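Local structure of FMN-dependent NADH:quinone oxidoreductase 1 (Bacillus anthracis, 3U7I) at residues S21-V26 against V101-N106; I147-G152 against V185-T190. The protein probably uses NADH and a bound FMN to reduce quinones, giving resistance to electrophilic quinone stress, and to cleave the azo bond of aromatic azo compounds. One frame throughout, in Å; residues are numbered along the deposited sequence. Where two conformers were deposited one is given.

Interaction 1. Residues S21-V26 against V101-N106; sequences SVSIKV and VLPLHN
Ser23, in the first turn of the helix that starts at Val22, lies over the end of strand 101-103 and meets Val101 and Leu102. Ser21, just before the helix, makes no side-chain capping bond, but its carbonyl O takes the amide of Lys25 at 2.8 Å and so starts the helical bonding. Ser21, Val22 and Ser23 are predicted to bind FMN. At Ser23 the CA-CB bond is directed at the strand. Its CB packs 3.8 Å from the carbonyl O of Leu102 and 3.9 Å from CG1 of Val101. The hydroxyl is folded back between the backbone N and the carbonyl carbon (chi1 63°); OG then stands 3.9 Å from Val101 CG1 and farther still, 4.2 Å, from the N of Pro103, a nitrogen without a hydrogen to give. This buried OG has no polar partner in the protein model. Val101 answers with a single branch: CG1, anti to the backbone N (chi1 -169°), rises under the helix and comes within 3.6 Å of the carbonyl O of Ser23. Ile24 adds little, its backbone N being 4.4 Å from the same methyl. The contact is therefore small and made by van der Waals packing, with the helix running nearly antiparallel to the strand (157°) and the two axes 7.9 Å apart at their closest. Farther along, Val26 turns toward the sheet but packs on Ile147 of the adjoining strand and on Ala202 and Val206 of helix 195-214. Strand 97-103 is the middle one of the five, bonded through Val101 to Ile10 and Ala12 and through Leu102 to Ile147 and Ala149, with helix 22-37 packed on this face next to helix 195-214.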
loop_
_atom_site.group_PDB
_atom_site.type_symbol
_atom_site.label_atom_id
_atom_site.label_comp_id
_atom_site.label_asym_id
_atom_site.label_seq_id
_atom_site.Cartn_x
_atom_site.Cartn_y
_atom_site.Cartn_z
ATOM N N SER C 21 15.276 9.999 -12.345
ATOM C CA SER C 21 14.864 9.258 -11.152
ATOM C C SER C 21 15.939 8.266 -10.749
ATOM O O SER C 21 16.362 7.448 -11.572
ATOM C CB SER C 21 13.561 8.501 -11.410
ATOM O OG SER C 21 12.509 9.392 -11.727
ATOM N N VAL C 22 16.369 8.328 -9.488
ATOM C CA VAL C 22 17.421 7.431 -8.995
ATOM C C VAL C 22 17.135 5.944 -9.261
ATOM O O VAL C 22 17.994 5.224 -9.782
ATOM C CB VAL C 22 17.725 7.656 -7.505
ATOM C CG1 VAL C 22 18.764 6.655 -7.027
ATOM C CG2 VAL C 22 18.221 9.077 -7.281
ATOM N N SER C 23 15.929 5.495 -8.917
ATOM C CA SER C 23 15.535 4.108 -9.160
ATOM C C SER C 23 15.472 3.769 -10.660
ATOM O O SER C 23 15.790 2.654 -11.067
ATOM C CB SER C 23 14.211 3.776 -8.464
ATOM O OG SER C 23 13.144 4.560 -8.964
ATOM N N ILE C 24 15.071 4.731 -11.481
ATOM C CA ILE C 24 15.041 4.522 -12.929
ATOM C C ILE C 24 16.461 4.449 -13.526
ATOM O O ILE C 24 16.728 3.597 -14.369
ATOM C CB ILE C 24 14.172 5.588 -13.644
ATOM C CG1 ILE C 24 12.711 5.481 -13.174
ATOM C CG2 ILE C 24 14.265 5.431 -15.151
ATOM C CD1 ILE C 24 11.818 6.659 -13.566
ATOM N N LYS C 25 17.366 5.321 -13.075
ATOM C CA LYS C 25 18.775 5.235 -13.469
ATOM C C LYS C 25 19.369 3.886 -13.106
ATOM O O LYS C 25 20.024 3.253 -13.929
ATOM C CB LYS C 25 19.620 6.339 -12.819
ATOM C CG LYS C 25 19.564 7.659 -13.543
ATOM C CD LYS C 25 20.519 8.684 -12.959
ATOM C CE LYS C 25 20.128 10.079 -13.439
ATOM N NZ LYS C 25 21.289 11.000 -13.631
ATOM N N VAL C 26 19.152 3.453 -11.867
ATOM C CA VAL C 26 19.695 2.176 -11.405
ATOM C C VAL C 26 19.114 0.993 -12.192
ATOM O O VAL C 26 19.833 0.059 -12.552
ATOM C CB VAL C 26 19.467 1.989 -9.890
ATOM C CG1 VAL C 26 19.998 0.638 -9.422
ATOM C CG2 VAL C 26 20.124 3.127 -9.116
ATOM N N VAL C 101 10.604 -1.977 -9.775
ATOM C CA VAL C 101 11.245 -0.670 -9.622
ATOM C C VAL C 101 10.292 0.293 -8.899
ATOM O O VAL C 101 9.168 0.524 -9.346
ATOM C CB VAL C 101 11.666 -0.077 -10.999
ATOM C CG1 VAL C 101 12.569 1.156 -10.828
ATOM C CG2 VAL C 101 12.355 -1.157 -11.861
ATOM N N LEU C 102 10.735 0.849 -7.779
ATOM C CA LEU C 102 9.884 1.771 -7.036
ATOM C C LEU C 102 10.677 2.804 -6.269
ATOM O O LEU C 102 11.796 2.530 -5.815
ATOM C CB LEU C 102 8.990 1.018 -6.048
ATOM C CG LEU C 102 9.680 0.431 -4.812
ATOM C CD1 LEU C 102 8.667 0.149 -3.701
ATOM C CD2 LEU C 102 10.450 -0.829 -5.199
ATOM N N PRO C 103 10.102 4.013 -6.145
ATOM C CA PRO C 103 10.532 4.977 -5.133
ATOM C C PRO C 103 9.789 4.664 -3.838
ATOM O O PRO C 103 8.598 4.353 -3.879
ATOM C CB PRO C 103 10.063 6.315 -5.706
ATOM C CG PRO C 103 8.870 5.980 -6.512
ATOM C CD PRO C 103 9.100 4.586 -7.064
ATOM N N LEU C 104 10.491 4.712 -2.713
ATOM C CA LEU C 104 9.858 4.532 -1.414
ATOM C C LEU C 104 9.324 5.875 -0.942
ATOM O O LEU C 104 10.104 6.796 -0.650
ATOM C CB LEU C 104 10.854 3.983 -0.388
ATOM C CG LEU C 104 10.301 3.747 1.019
ATOM C CD1 LEU C 104 9.145 2.758 0.978
ATOM C CD2 LEU C 104 11.393 3.252 1.951
ATOM N N HIS C 105 7.997 5.997 -0.897
ATOM C CA HIS C 105 7.379 7.184 -0.329
ATOM C C HIS C 105 6.415 6.770 0.763
ATOM O O HIS C 105 5.548 5.921 0.546
ATOM C CB HIS C 105 6.649 8.007 -1.390
ATOM C CG HIS C 105 6.281 9.385 -0.924
ATOM N ND1 HIS C 105 7.177 10.220 -0.287
ATOM C CD2 HIS C 105 5.112 10.068 -0.989
ATOM C CE1 HIS C 105 6.577 11.360 0.014
ATOM N NE2 HIS C 105 5.325 11.295 -0.404
ATOM N N ASN C 106 6.580 7.366 1.942
ATOM C CA ASN C 106 5.708 7.085 3.079
ATOM C C ASN C 106 5.664 5.606 3.505
ATOM O O ASN C 106 4.617 5.085 3.891
ATOM C CB ASN C 106 4.320 7.666 2.820
ATOM C CG ASN C 106 4.361 9.173 2.684
ATOM O OD1 ASN C 106 5.156 9.835 3.351
ATOM N ND2 ASN C 106 3.531 9.719 1.803
#

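Interaction 2. Residues I147-G152 against V185-T190; sequences IQASGG and VRAQGT
Gln148 and Arg186 project from one face of two neighbouring parallel strands, while the methyls of Ala149 and Ala187, 4.4 Å apart at CB, sit on the other. Gln148 is fully stretched, CG anti to the backbone N (chi1 175°), and its NE2 passes 4.4 Å from CG of Arg186. Both polar ends turn to Glu164, whose OE2 accepts from Gln148 NE2 and forms a salt bridge with Arg186 NE; Gln148 OE1 bonds Ser166. Between the strands, Gln148 N reaches Val185 O almost straight (3.0 Å, 176°), and Gln148 O takes the amide of Ala187. Beyond them the chains stay paired. Ser150 OG leans against CB of Gln188 (3.4 Å) and donates to Gly152 O at 3.0 Å; Gly189 N approaches that oxygen from the opposite face of its carbonyl plane. Ser150 O receives Thr190 N in its carbonyl plane (3.1 Å). Gln188 points its amide elsewhere, to Tyr154 N and Thr155 OG1. The paired strands belong to the five-stranded parallel sheet of the flavodoxin-like fold, in which loops at the C-terminal ends of the strands border the flavin site.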
loop_
_atom_site.group_PDB
_atom_site.type_symbol
_atom_site.label_atom_id
_atom_site.label_comp_id
_atom_site.label_asym_id
_atom_site.label_seq_id
_atom_site.Cartn_x
_atom_site.Cartn_y
_atom_site.Cartn_z
ATOM N N ILE C 147 14.244 -3.035 -6.978
ATOM C CA ILE C 147 15.122 -1.870 -7.028
ATOM C C ILE C 147 14.410 -0.699 -6.358
ATOM O O ILE C 147 13.469 -0.129 -6.913
ATOM C CB ILE C 147 15.504 -1.500 -8.490
ATOM C CG1 ILE C 147 16.388 -2.597 -9.099
ATOM C CG2 ILE C 147 16.221 -0.154 -8.531
ATOM C CD1 ILE C 147 16.649 -2.423 -10.582
ATOM N N GLN C 148 14.878 -0.320 -5.174
ATOM C CA GLN C 148 14.207 0.714 -4.375
ATOM C C GLN C 148 15.089 1.917 -4.068
ATOM O O GLN C 148 16.165 1.767 -3.485
ATOM C CB GLN C 148 13.694 0.110 -3.055
ATOM C CG GLN C 148 13.067 1.107 -2.070
ATOM C CD GLN C 148 12.586 0.429 -0.788
ATOM O OE1 GLN C 148 11.438 -0.025 -0.706
ATOM N NE2 GLN C 148 13.463 0.349 0.215
ATOM N N ALA C 149 14.631 3.108 -4.455
ATOM C CA ALA C 149 15.320 4.355 -4.117
ATOM C C ALA C 149 14.601 4.997 -2.954
ATOM O O ALA C 149 13.368 5.065 -2.956
ATOM C CB ALA C 149 15.332 5.310 -5.305
ATOM N N SER C 150 15.356 5.474 -1.964
ATOM C CA SER C 150 14.751 6.061 -0.771
ATOM C C SER C 150 15.571 7.225 -0.255
ATOM O O SER C 150 16.794 7.244 -0.396
ATOM C CB SER C 150 14.579 5.009 0.337
ATOM O OG SER C 150 15.823 4.451 0.750
ATOM N N GLY C 151 14.887 8.192 0.348
ATOM C CA GLY C 151 15.545 9.322 0.973
ATOM C C GLY C 151 16.341 8.902 2.193
ATOM O O GLY C 151 17.476 9.334 2.371
ATOM N N GLY C 152 15.757 8.050 3.030
ATOM C CA GLY C 152 16.412 7.620 4.253
ATOM C C GLY C 152 17.239 6.358 4.090
ATOM O O GLY C 152 17.295 5.779 3.002
ATOM N N VAL C 185 17.817 -4.332 -3.930
ATOM C CA VAL C 185 18.893 -3.362 -4.001
ATOM C C VAL C 185 18.354 -2.012 -3.508
ATOM O O VAL C 185 17.387 -1.478 -4.057
ATOM C CB VAL C 185 19.457 -3.256 -5.424
ATOM C CG1 VAL C 185 20.492 -2.133 -5.509
ATOM C CG2 VAL C 185 20.066 -4.606 -5.861
ATOM N N ARG C 186 18.968 -1.487 -2.452
ATOM C CA ARG C 186 18.538 -0.231 -1.851
ATOM C C ARG C 186 19.436 0.932 -2.263
ATOM O O ARG C 186 20.537 1.106 -1.726
ATOM C CB ARG C 186 18.517 -0.344 -0.322
ATOM C CG ARG C 186 17.516 -1.348 0.223
ATOM C CD ARG C 186 17.450 -1.285 1.747
ATOM N NE ARG C 186 16.489 -2.247 2.282
ATOM C CZ ARG C 186 16.726 -3.548 2.400
ATOM N NH1 ARG C 186 17.890 -4.058 2.017
ATOM N NH2 ARG C 186 15.797 -4.344 2.901
ATOM N N ALA C 187 18.962 1.726 -3.219
ATOM C CA ALA C 187 19.630 2.972 -3.560
ATOM C C ALA C 187 19.172 3.993 -2.525
ATOM O O ALA C 187 18.415 4.917 -2.833
ATOM C CB ALA C 187 19.255 3.411 -4.954
ATOM N N GLN C 188 19.639 3.808 -1.295
ATOM C CA GLN C 188 19.129 4.537 -0.143
ATOM C C GLN C 188 19.984 5.746 0.221
ATOM O O GLN C 188 21.133 5.870 -0.215
ATOM C CB GLN C 188 19.052 3.595 1.057
ATOM C CG GLN C 188 20.378 2.905 1.357
ATOM C CD GLN C 188 20.285 1.944 2.526
ATOM O OE1 GLN C 188 19.203 1.714 3.065
ATOM N NE2 GLN C 188 21.422 1.381 2.927
ATOM N N GLY C 189 19.414 6.629 1.038
ATOM C CA GLY C 189 20.112 7.807 1.513
ATOM C C GLY C 189 20.279 8.896 0.468
ATOM O O GLY C 189 21.264 9.626 0.498
ATOM N N THR C 190 19.321 9.025 -0.447
ATOM C CA THR C 190 19.396 10.077 -1.466
ATOM C C THR C 190 19.220 11.488 -0.866
ATOM O O THR C 190 19.485 12.498 -1.532
ATOM C CB THR C 190 18.384 9.853 -2.631
ATOM O OG1 THR C 190 17.038 10.050 -2.166
ATOM C CG2 THR C 190 18.532 8.448 -3.221
#

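Overall arrangement
The two contacts lie side by side, their centres 7 Å apart, at the C-terminal ends of strands 97-103, 143-149 and 181-187, consecutive members of the five-stranded parallel sheet. Interaction 1 closes along the chain before interaction 2 opens. They touch directly: Leu102 N probably bonds to Ile147 O and Leu104 N to Ala149 O, while Ser23 N rests 3.7 Å from Ala149 CB. Helix 22-37 thus spans both, reaching strand 97-103 through Ser23 and the edge strand 181-187 through Val22 on Ala187. Together they join the start of helix 22-37, where Ser21-Ser23 are predicted to bind FMN, to three strands of the flavodoxin-like domain; past the strand, His105 and Asn106 bond to the second subunit of the homodimer.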